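Local coordinates for protein xylulose kinase (Escherichia coli, PDB 2ITM) that phosphorylates D-xylulose to D-xylulose 5-phosphate with ATP, and less efficiently 1-deoxy-D-xylulose, working as a homodimeric sugar kinase of the FGGY family, at residues A[132-136]-A[137-141]; A[192-195]-A[196-200]; A[105-108]-A[109-113]; A[34-37]-A[38-42]. One frame throughout, in Å; residues are numbered along the deposited sequence.

Contact 1 of 4, residues A[132-136]-A[137-141]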
loop_
_atom_site.group_PDB
_atom_site.type_symbol
_atom_site.label_atom_id
_atom_site.label_comp_id
_atom_site.label_asym_id
_atom_site.label_seq_id
_atom_site.Cartn_x
_atom_site.Cartn_y
_atom_site.Cartn_z
ATOM N N LEU A 132 31.514 -10.032 20.600
ATOM C CA LEU A 132 32.802 -9.935 21.248
ATOM C C LEU A 132 33.947 -9.470 20.370
ATOM O O LEU A 132 34.825 -8.760 20.834
ATOM C CB LEU A 132 33.142 -11.206 22.001
ATOM C CG LEU A 132 32.602 -10.985 23.419
ATOM C CD1 LEU A 132 31.409 -11.825 23.684
ATOM C CD2 LEU A 132 33.636 -11.046 24.497
ATOM N N LEU A 133 33.926 -9.874 19.108
ATOM C CA LEU A 133 34.789 -9.274 18.106
ATOM C C LEU A 133 34.592 -7.771 17.998
ATOM O O LEU A 133 35.550 -7.031 17.921
ATOM C CB LEU A 133 34.588 -9.938 16.752
ATOM C CG LEU A 133 35.729 -10.805 16.226
ATOM C CD1 LEU A 133 35.716 -12.149 16.893
ATOM C CD2 LEU A 133 35.642 -10.960 14.734
ATOM N N TRP A 134 33.345 -7.324 17.998
ATOM C CA TRP A 134 33.047 -5.900 17.966
ATOM C C TRP A 134 33.652 -5.153 19.146
ATOM O O TRP A 134 34.300 -4.134 18.972
ATOM C CB TRP A 134 31.542 -5.646 17.903
ATOM C CG TRP A 134 31.159 -4.214 17.726
ATOM C CD1 TRP A 134 30.840 -3.606 16.567
ATOM C CD2 TRP A 134 31.056 -3.214 18.740
ATOM N NE1 TRP A 134 30.538 -2.284 16.781
ATOM C CE2 TRP A 134 30.663 -2.021 18.116
ATOM C CE3 TRP A 134 31.251 -3.203 20.117
ATOM C CZ2 TRP A 134 30.464 -0.843 18.817
ATOM C CZ3 TRP A 134 31.049 -2.038 20.806
ATOM C CH2 TRP A 134 30.665 -0.873 20.158
ATOM N N VAL A 135 33.464 -5.675 20.346
ATOM C CA VAL A 135 34.086 -5.088 21.517
ATOM C C VAL A 135 35.610 -5.060 21.409
ATOM O O VAL A 135 36.233 -4.043 21.662
ATOM C CB VAL A 135 33.643 -5.783 22.814
ATOM C CG1 VAL A 135 34.523 -5.355 23.986
ATOM C CG2 VAL A 135 32.182 -5.491 23.103
ATOM N N GLN A 136 36.201 -6.169 21.003
ATOM C CA GLN A 136 37.625 -6.184 20.751
ATOM C C GLN A 136 38.059 -5.060 19.821
ATOM O O GLN A 136 39.077 -4.429 20.044
ATOM C CB GLN A 136 38.090 -7.526 20.206
ATOM C CG GLN A 136 39.600 -7.599 20.117
ATOM C CD GLN A 136 40.098 -8.874 19.504
ATOM O OE1 GLN A 136 41.218 -9.285 19.765
ATOM N NE2 GLN A 136 39.269 -9.497 18.665
ATOM N N ARG A 137 37.259 -4.813 18.791
ATOM C CA ARG A 137 37.629 -3.922 17.709
ATOM C C ARG A 137 37.313 -2.485 18.052
ATOM O O ARG A 137 37.998 -1.575 17.630
ATOM C CB ARG A 137 36.904 -4.319 16.430
ATOM C CG ARG A 137 37.504 -5.518 15.745
ATOM C CD ARG A 137 36.577 -6.235 14.790
ATOM N NE ARG A 137 36.298 -5.439 13.607
ATOM C CZ ARG A 137 37.141 -5.285 12.599
ATOM N NH1 ARG A 137 38.329 -5.870 12.617
ATOM N NH2 ARG A 137 36.791 -4.537 11.570
ATOM N N HIS A 138 36.268 -2.288 18.834
ATOM C CA HIS A 138 35.795 -0.952 19.115
ATOM C C HIS A 138 36.032 -0.501 20.554
ATOM O O HIS A 138 36.009 0.686 20.843
ATOM C CB HIS A 138 34.325 -0.835 18.745
ATOM C CG HIS A 138 34.065 -0.935 17.281
ATOM N ND1 HIS A 138 33.848 0.165 16.490
ATOM C CD2 HIS A 138 33.994 -2.006 16.462
ATOM C CE1 HIS A 138 33.655 -0.224 15.245
ATOM N NE2 HIS A 138 33.736 -1.538 15.202
ATOM N N GLU A 139 36.254 -1.453 21.447
ATOM C CA GLU A 139 36.481 -1.148 22.849
ATOM C C GLU A 139 37.614 -1.993 23.446
ATOM O O GLU A 139 37.407 -2.748 24.378
ATOM C CB GLU A 139 35.199 -1.343 23.659
ATOM C CG GLU A 139 34.079 -0.384 23.296
ATOM C CD GLU A 139 32.750 -0.749 23.911
ATOM O OE1 GLU A 139 31.745 -0.114 23.577
ATOM O OE2 GLU A 139 32.705 -1.667 24.737
ATOM N N PRO A 140 38.809 -1.859 22.891
ATOM C CA PRO A 140 39.912 -2.761 23.225
ATOM C C PRO A 140 40.250 -2.712 24.708
ATOM O O PRO A 140 40.707 -3.690 25.280
ATOM C CB PRO A 140 41.065 -2.213 22.389
ATOM C CG PRO A 140 40.704 -0.828 22.120
ATOM C CD PRO A 140 39.237 -0.794 21.974
ATOM N N GLU A 141 40.006 -1.565 25.315
ATOM C CA GLU A 141 40.252 -1.372 26.724
ATOM C C GLU A 141 39.357 -2.250 27.579
ATOM O O GLU A 141 39.801 -2.806 28.567
ATOM C CB GLU A 141 40.027 0.089 27.076
ATOM C CG GLU A 141 40.250 1.043 25.914
ATOM C CD GLU A 141 39.070 1.112 24.957
ATOM O OE1 GLU A 141 39.242 1.643 23.845
ATOM O OE2 GLU A 141 37.977 0.648 25.312
#
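Trp134 O accepts the N-H of His138 (2.7 Å) in the last turn of helix 128-138. Arg137 N donates likewise to Leu133 O, and Glu139 N to Val135 O (2.6 Å); Glu139 then leaves helical geometry and stands as N-cap residue of helix 140-143, so the chain passes from one helix to the next with a single residue between. With Trp134 CG anti to the backbone N (chi1 -174°) and His138 CG beside its own N, the two rings form an offset stack: the imidazole covers the five-membered ring, centroids 4.0 Å apart and planes 10° apart, His138 CD2 lying 3.5 Å from Trp134 NE1. His138 CB makes a CH-pi contact over the six-membered ring, 3.7 Å from its centroid. Glu139 reaches the far rim of the indole, OE1 3.4 Å from Trp134 CZ3 near the ring plane, its carboxylate turned 78° from the indole, while OE2 forms a salt bridge with Arg91. Arg137 folds its aliphatic part over Leu133 O and pairs through NE with Glu104 of helix 102-111, against which Leu133 and Trp134 also pack; Val135 and Gln136 touch helix 140-143.

Contact 2 of 4, residues A[192-195]-A[196-200]. With SO4 (sulfate ion), chain D.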
loop_
_atom_site.group_PDB
_atom_site.type_symbol
_atom_site.label_atom_id
_atom_site.label_comp_id
_atom_site.label_asym_id
_atom_site.label_seq_id
_atom_site.Cartn_x
_atom_site.Cartn_y
_atom_site.Cartn_z
ATOM N N CYS A 192 38.007 -15.676 18.189
ATOM C CA CYS A 192 37.550 -14.484 18.858
ATOM C C CYS A 192 38.551 -14.049 19.919
ATOM O O CYS A 192 38.297 -13.125 20.668
ATOM C CB CYS A 192 36.179 -14.727 19.489
ATOM S SG CYS A 192 34.881 -15.263 18.363
ATOM N N ASP A 193 39.688 -14.726 19.966
ATOM C CA ASP A 193 40.684 -14.481 20.996
ATOM C C ASP A 193 40.121 -14.696 22.390
ATOM O O ASP A 193 40.252 -13.857 23.270
ATOM C CB ASP A 193 41.226 -13.072 20.877
ATOM C CG ASP A 193 42.719 -13.016 21.001
ATOM O OD1 ASP A 193 43.255 -13.541 21.990
ATOM O OD2 ASP A 193 43.441 -12.479 20.142
ATOM N N LEU A 194 39.483 -15.833 22.573
ATOM C CA LEU A 194 38.970 -16.201 23.864
ATOM C C LEU A 194 39.446 -17.599 24.146
ATOM O O LEU A 194 39.984 -18.257 23.278
ATOM C CB LEU A 194 37.455 -16.127 23.867
ATOM C CG LEU A 194 36.909 -14.720 23.660
ATOM C CD1 LEU A 194 35.415 -14.699 23.502
ATOM C CD2 LEU A 194 37.347 -13.800 24.760
ATOM N N SER A 195 39.264 -18.036 25.377
ATOM C CA SER A 195 39.555 -19.391 25.729
ATOM C C SER A 195 38.453 -19.947 26.617
ATOM O O SER A 195 37.610 -19.215 27.103
ATOM C CB SER A 195 40.885 -19.498 26.440
ATOM O OG SER A 195 40.803 -18.963 27.738
ATOM N N ARG A 196 38.491 -21.257 26.818
ATOM C CA ARG A 196 37.527 -21.966 27.646
ATOM C C ARG A 196 37.468 -21.403 29.055
ATOM O O ARG A 196 36.445 -21.471 29.710
ATOM C CB ARG A 196 37.873 -23.455 27.687
ATOM C CG ARG A 196 38.157 -24.060 26.338
ATOM C CD ARG A 196 38.523 -25.527 26.366
ATOM N NE ARG A 196 37.445 -26.340 26.899
ATOM C CZ ARG A 196 36.636 -27.078 26.165
ATOM N NH1 ARG A 196 36.778 -27.127 24.854
ATOM N NH2 ARG A 196 35.689 -27.780 26.746
ATOM N N ASP A 197 38.585 -20.845 29.499
ATOM C CA ASP A 197 38.693 -20.225 30.807
ATOM C C ASP A 197 37.778 -19.018 30.934
ATOM O O ASP A 197 37.440 -18.604 32.032
ATOM C CB ASP A 197 40.140 -19.789 31.060
ATOM C CG ASP A 197 41.146 -20.878 30.734
ATOM O OD1 ASP A 197 41.398 -21.732 31.603
ATOM O OD2 ASP A 197 41.736 -20.959 29.642
ATOM N N GLN A 198 37.390 -18.456 29.801
ATOM C CA GLN A 198 36.479 -17.325 29.804
ATOM C C GLN A 198 35.015 -17.719 29.627
ATOM O O GLN A 198 34.153 -16.869 29.612
ATOM C CB GLN A 198 36.902 -16.278 28.774
ATOM C CG GLN A 198 38.065 -15.435 29.204
ATOM C CD GLN A 198 38.899 -14.984 28.051
ATOM O OE1 GLN A 198 39.278 -15.779 27.209
ATOM N NE2 GLN A 198 39.187 -13.705 28.004
ATOM N N MET A 199 34.758 -19.013 29.508
ATOM C CA MET A 199 33.404 -19.549 29.450
ATOM C C MET A 199 32.965 -20.192 30.767
ATOM O O MET A 199 33.784 -20.713 31.502
ATOM C CB MET A 199 33.292 -20.598 28.353
ATOM C CG MET A 199 33.769 -20.174 26.992
ATOM S SD MET A 199 32.627 -19.097 26.140
ATOM C CE MET A 199 33.485 -17.571 26.321
ATOM N N PRO A 200 31.662 -20.183 31.029
ATOM C CA PRO A 200 31.082 -20.997 32.090
ATOM C C PRO A 200 31.239 -22.486 31.825
ATOM O O PRO A 200 31.443 -22.892 30.701
ATOM C CB PRO A 200 29.604 -20.606 32.044
ATOM C CG PRO A 200 29.367 -20.273 30.660
ATOM C CD PRO A 200 30.613 -19.607 30.179
HETATM S S SO4 D . 36.482 -28.223 30.402
HETATM O O1 SO4 D . 35.491 -29.224 30.771
HETATM O O2 SO4 D . 35.896 -27.270 29.465
HETATM O O3 SO4 D . 36.928 -27.526 31.601
HETATM O O4 SO4 D . 37.614 -28.903 29.782
HETATM O O HOH W 1 40.966 -12.976 25.682
#
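Ser195 and Gln198 are tied by two hydrogen bonds, one backbone and one side chain to backbone. Gln198 N donates to Ser195 O (2.8 Å), reaching it from above the carbonyl plane, while Gln198 OE1 takes the N-H of Ser195 at 2.9 Å, the donor nearly in line with the amide C=O (160°). A bend at chi2 (149°) turns the amide toward Ser195 N. The other end of the amide is held as well: NE2 donates to Ile146 O and to a water that in turn donates to Asp193 O, which fixes the rotation of the group. A third bond runs from Ser195 OG to the anti lone pair of Asp197 OD2 (2.9 Å). Segment 192-195 contains the end of the Schellman motif that closes helix 186-190, Asp193 at positive phi being its C-prime residue; residues 196-198 then make a short 3-10 turn before strand 201-203. An alanine in place of Gln198 would probably leave Ser195 N and Ile146 O without their side-chain partner and break the water bridge to Asp193. In van der Waals packing, the Leu194 CD2 methyl rests on the amide, 3.7 Å from Gln198 OE1, the two side chains crossing at about a right angle. The apolar contact of Leu194 CD1 with Met199 CE is looser, at 4.5 Å; Leu194 and Met199 also pack on Trp176 and Leu189. Charge pairing belongs to Arg196: its NE and NH2 both donate to O2 of a sulfate, probably from the crystallisation liquor, at the guanidinium edge (NH2 to O2 2.8 Å), and NH2 also forms a salt bridge with Asp183.

Contact 3 of 4, residues A[105-108]-A[109-113]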
loop_
_atom_site.group_PDB
_atom_site.type_symbol
_atom_site.label_atom_id
_atom_site.label_comp_id
_atom_site.label_asym_id
_atom_site.label_seq_id
_atom_site.Cartn_x
_atom_site.Cartn_y
_atom_site.Cartn_z
ATOM N N CYS A 105 30.196 -10.315 11.842
ATOM C CA CYS A 105 29.593 -11.568 11.491
ATOM C C CYS A 105 30.276 -12.130 10.240
ATOM O O CYS A 105 30.584 -13.266 10.167
ATOM C CB CYS A 105 28.127 -11.391 11.220
ATOM S SG CYS A 105 27.050 -11.467 12.592
ATOM N N THR A 106 30.518 -11.264 9.270
ATOM C CA THR A 106 31.157 -11.636 8.019
ATOM C C THR A 106 32.589 -11.994 8.255
ATOM O O THR A 106 33.077 -12.953 7.759
ATOM C CB THR A 106 31.091 -10.503 7.013
ATOM O OG1 THR A 106 29.758 -10.062 6.846
ATOM C CG2 THR A 106 31.439 -10.977 5.692
ATOM N N LEU A 107 33.257 -11.185 9.045
ATOM C CA LEU A 107 34.645 -11.438 9.357
ATOM C C LEU A 107 34.847 -12.809 9.977
ATOM O O LEU A 107 35.720 -13.522 9.635
ATOM C CB LEU A 107 35.155 -10.391 10.296
ATOM C CG LEU A 107 36.448 -9.722 9.943
ATOM C CD1 LEU A 107 36.964 -9.041 11.147
ATOM C CD2 LEU A 107 37.422 -10.713 9.386
ATOM N N LEU A 108 34.000 -13.133 10.913
ATOM C CA LEU A 108 34.084 -14.380 11.597
ATOM C C LEU A 108 33.908 -15.562 10.695
ATOM O O LEU A 108 34.571 -16.508 10.820
ATOM C CB LEU A 108 33.106 -14.414 12.740
ATOM C CG LEU A 108 33.600 -14.824 14.100
ATOM C CD1 LEU A 108 32.561 -15.540 14.893
ATOM C CD2 LEU A 108 34.844 -15.607 14.027
ATOM N N GLU A 109 32.993 -15.475 9.775
ATOM C CA GLU A 109 32.733 -16.554 8.848
ATOM C C GLU A 109 33.845 -16.722 7.843
ATOM O O GLU A 109 34.078 -17.793 7.357
ATOM C CB GLU A 109 31.376 -16.420 8.193
ATOM C CG GLU A 109 30.277 -17.016 9.028
ATOM C CD GLU A 109 28.880 -16.904 8.449
ATOM O OE1 GLU A 109 27.989 -17.518 8.988
ATOM O OE2 GLU A 109 28.669 -16.188 7.476
ATOM N N ALA A 110 34.549 -15.642 7.567
ATOM C CA ALA A 110 35.679 -15.682 6.688
ATOM C C ALA A 110 36.832 -16.323 7.435
ATOM O O ALA A 110 37.531 -17.147 6.914
ATOM C CB ALA A 110 36.039 -14.330 6.260
ATOM N N ARG A 111 37.003 -15.916 8.678
ATOM C CA ARG A 111 38.051 -16.449 9.532
ATOM C C ARG A 111 37.858 -17.923 9.778
ATOM O O ARG A 111 38.777 -18.645 9.716
ATOM C CB ARG A 111 38.033 -15.770 10.881
ATOM C CG ARG A 111 38.945 -14.661 11.079
ATOM C CD ARG A 111 38.784 -14.054 12.451
ATOM N NE ARG A 111 39.012 -12.628 12.470
ATOM C CZ ARG A 111 39.367 -11.949 13.522
ATOM N NH1 ARG A 111 39.518 -12.556 14.668
ATOM N NH2 ARG A 111 39.577 -10.662 13.433
ATOM N N VAL A 112 36.662 -18.363 10.069
ATOM C CA VAL A 112 36.430 -19.765 10.328
ATOM C C VAL A 112 35.535 -20.399 9.303
ATOM O O VAL A 112 34.371 -20.527 9.483
ATOM C CB VAL A 112 35.913 -20.018 11.731
ATOM C CG1 VAL A 112 35.995 -21.419 12.063
ATOM C CG2 VAL A 112 36.678 -19.253 12.697
ATOM N N PRO A 113 36.154 -20.788 8.206
ATOM C CA PRO A 113 35.515 -21.396 7.053
ATOM C C PRO A 113 34.533 -22.490 7.401
ATOM O O PRO A 113 33.527 -22.676 6.743
ATOM C CB PRO A 113 36.704 -22.009 6.346
ATOM C CG PRO A 113 37.825 -21.721 7.162
ATOM C CD PRO A 113 37.376 -21.527 8.527
#
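Leu107 and Arg111 meet across one turn of helix 102-111, at its C-terminal end. The leucine methyls touch the polar end of the arginine: Leu107 CD1 lies 3.8 Å from Arg111 NH2, and CD2 is 4.0 Å from NE, the two side chains running obliquely past each other. Arg111 runs back along the helix, with a slight bend at chi3 (-146°), so that NE and NH2 end beside the leucine methyls, while CB sits 3.5 Å from Leu107 O; NH1 makes a weak hydrogen bond to Ala191 O. On the buried side Leu108 CD2 approaches Val112 CG2 at 4.3 Å, a loose apolar contact that closes the last turn.

These side chains are spaced by the i to i+4 hydrogen bonds beneath them. Arg111 N donates to Leu107 O at 2.9 Å with an N-H...O angle of 161°, and Val112 N to Leu108 O is equally straight. One residue earlier Ala110 N bonds to Thr106 O, and before it the bond from Glu109 N to Cys105 O is longer at 3.3 Å. Val112 is the first residue to leave helical geometry.

Farther out, helix 128-138 packs against this helix, with Leu107 on Arg137, Leu108 on Ala129 and Arg111 on Leu133; helix 186-190 covers Leu108 and Val112. The side chain of Cys105 is about 11 Å from that of His78, which binds the substrate, and about 13 Å from the bound D-xylulose, so this contact does not touch the sugar. Glu109 extends from CG onward, placing OE1 on the backbone N of Met123 and OE2 in a salt bridge with Arg116 NH2.

Contact 4 of 4, residues A[34-37]-A[38-42]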
loop_
_atom_site.group_PDB
_atom_site.type_symbol
_atom_site.label_atom_id
_atom_site.label_comp_id
_atom_site.label_asym_id
_atom_site.label_seq_id
_atom_site.Cartn_x
_atom_site.Cartn_y
_atom_site.Cartn_z
ATOM N N SER A 34 17.631 -0.163 26.656
ATOM C CA SER A 34 18.331 1.071 26.400
ATOM C C SER A 34 18.982 1.028 25.024
ATOM O O SER A 34 19.677 0.085 24.687
ATOM C CB SER A 34 19.353 1.338 27.495
ATOM O OG SER A 34 20.455 2.049 26.996
ATOM N N ARG A 35 18.716 2.058 24.238
ATOM C CA ARG A 35 19.154 2.135 22.861
ATOM C C ARG A 35 19.980 3.399 22.619
ATOM O O ARG A 35 19.484 4.338 22.035
ATOM C CB ARG A 35 17.950 2.159 21.918
ATOM C CG ARG A 35 16.945 1.048 22.065
ATOM C CD ARG A 35 16.308 0.687 20.755
ATOM N NE ARG A 35 14.876 0.439 20.822
ATOM C CZ ARG A 35 14.068 0.432 19.759
ATOM N NH1 ARG A 35 14.546 0.671 18.544
ATOM N NH2 ARG A 35 12.773 0.185 19.908
ATOM N N PRO A 36 21.211 3.390 23.069
ATOM C CA PRO A 36 22.038 4.592 23.006
ATOM C C PRO A 36 22.339 5.023 21.578
ATOM O O PRO A 36 22.621 6.183 21.331
ATOM C CB PRO A 36 23.328 4.150 23.674
ATOM C CG PRO A 36 23.001 2.945 24.377
ATOM C CD PRO A 36 21.952 2.257 23.627
ATOM N N HIS A 37 22.292 4.083 20.650
ATOM C CA HIS A 37 22.565 4.375 19.259
ATOM C C HIS A 37 21.681 3.502 18.406
ATOM O O HIS A 37 21.241 2.449 18.841
ATOM C CB HIS A 37 24.019 4.095 18.932
ATOM C CG HIS A 37 24.981 4.857 19.779
ATOM N ND1 HIS A 37 25.194 6.206 19.626
ATOM C CD2 HIS A 37 25.791 4.460 20.785
ATOM C CE1 HIS A 37 26.091 6.609 20.504
ATOM N NE2 HIS A 37 26.472 5.566 21.216
ATOM N N PRO A 38 21.430 3.942 17.183
ATOM C CA PRO A 38 20.770 3.093 16.196
ATOM C C PRO A 38 21.418 1.713 16.117
ATOM O O PRO A 38 22.624 1.593 15.975
ATOM C CB PRO A 38 20.957 3.869 14.887
ATOM C CG PRO A 38 21.715 5.110 15.244
ATOM C CD PRO A 38 22.353 4.893 16.556
ATOM N N LEU A 39 20.592 0.686 16.242
ATOM C CA LEU A 39 21.049 -0.695 16.193
ATOM C C LEU A 39 21.590 -1.212 17.518
ATOM O O LEU A 39 22.024 -2.342 17.608
ATOM C CB LEU A 39 22.177 -0.862 15.176
ATOM C CG LEU A 39 21.822 -0.722 13.701
ATOM C CD1 LEU A 39 22.988 -1.100 12.846
ATOM C CD2 LEU A 39 20.610 -1.545 13.327
ATOM N N TRP A 40 21.577 -0.377 18.542
ATOM C CA TRP A 40 22.060 -0.800 19.840
ATOM C C TRP A 40 20.873 -1.179 20.693
ATOM O O TRP A 40 19.861 -0.484 20.729
ATOM C CB TRP A 40 22.926 0.217 20.554
ATOM C CG TRP A 40 24.251 0.433 19.934
ATOM C CD1 TRP A 40 24.552 0.387 18.617
ATOM C CD2 TRP A 40 25.461 0.755 20.608
ATOM N NE1 TRP A 40 25.883 0.652 18.423
ATOM C CE2 TRP A 40 26.463 0.879 19.635
ATOM C CE3 TRP A 40 25.806 0.947 21.946
ATOM C CZ2 TRP A 40 27.768 1.195 19.955
ATOM C CZ3 TRP A 40 27.096 1.249 22.256
ATOM C CH2 TRP A 40 28.064 1.376 21.268
ATOM N N SER A 41 21.018 -2.303 21.375
ATOM C CA SER A 41 20.018 -2.798 22.292
ATOM C C SER A 41 20.721 -3.375 23.505
ATOM O O SER A 41 21.396 -4.387 23.407
ATOM C CB SER A 41 19.147 -3.853 21.613
ATOM O OG SER A 41 17.972 -4.099 22.346
ATOM N N GLU A 42 20.574 -2.694 24.639
ATOM C CA GLU A 42 21.369 -3.020 25.798
ATOM C C GLU A 42 20.515 -3.023 27.069
ATOM O O GLU A 42 19.504 -2.352 27.158
ATOM C CB GLU A 42 22.501 -2.005 25.968
ATOM C CG GLU A 42 23.592 -2.113 24.913
ATOM C CD GLU A 42 24.673 -1.083 25.115
ATOM O OE1 GLU A 42 24.401 -0.090 25.823
ATOM O OE2 GLU A 42 25.747 -1.281 24.587
HETATM O O HOH W 2 23.123 1.186 27.758
#
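His37 stands edge-on over the face of Trp40 in a T-shaped pair, planes 74° apart and the imidazole centroid 4.6 Å from that of the six-membered ring. His37 CD2 does the touching, 3.7 Å from Trp40 CE3 and above the middle of the indole. His37 CB covers the other half of the same ring system, a CH-pi contact 3.8 Å from the centroid of the five-membered ring and 9° off its normal. In both residues CG is anti to the carbonyl carbon, and the two side chains lie side by side pointing the same way. Pro36 meets the base of the tryptophan at about a right angle, its CD 3.8 Å from Trp40 CB. The chain reverses through a type II turn from His37 to Trp40, Leu39 taking the positive phi, and Trp40 N donates to His37 O (2.9 Å). The arms come together again at an antiparallel hydrogen-bonded pair, Ser34 with Glu42, joined by N-H...O bonds in both directions. Replacing Trp40 by an alanine would probably strip His37 of the face it rests on and leave Pro36 CD without its neighbour. The indole is also met by Arg100 (cation-pi) and by the ring of Trp134. At the open end of the hairpin-like loop, a water donates to Glu42 OE1 (2.6 Å) and hydrogen-bonds with Ser34 OG, while OE2 forms salt bridges with Arg100 and Arg91.

Overall arrangement
All four contacts lie in the N-terminal FGGY domain, in chain order 4, 3, 1, 2. Contact 1, on helix 128-138, touches each of the others (centres 15 to 16 Å apart): Trp134 meets Trp40 of contact 4, Leu133 and Arg137 pack on Leu107 and Arg111 of contact 3, and Leu133 meets Cys192 of contact 2. Contacts 2 and 3 also touch, whereas contact 4 stays about 17 Å and 11 Å from contacts 2 and 3 between nearest atoms. Helix 128-138 thus joins helix 102-111, the loop after helix 186-190 and the 34-42 loop. The side chains of Cys105 and Ser41 come within about 13 and 10 Å of bound D-xylulose; contacts 1 and 2 lie away from the active site.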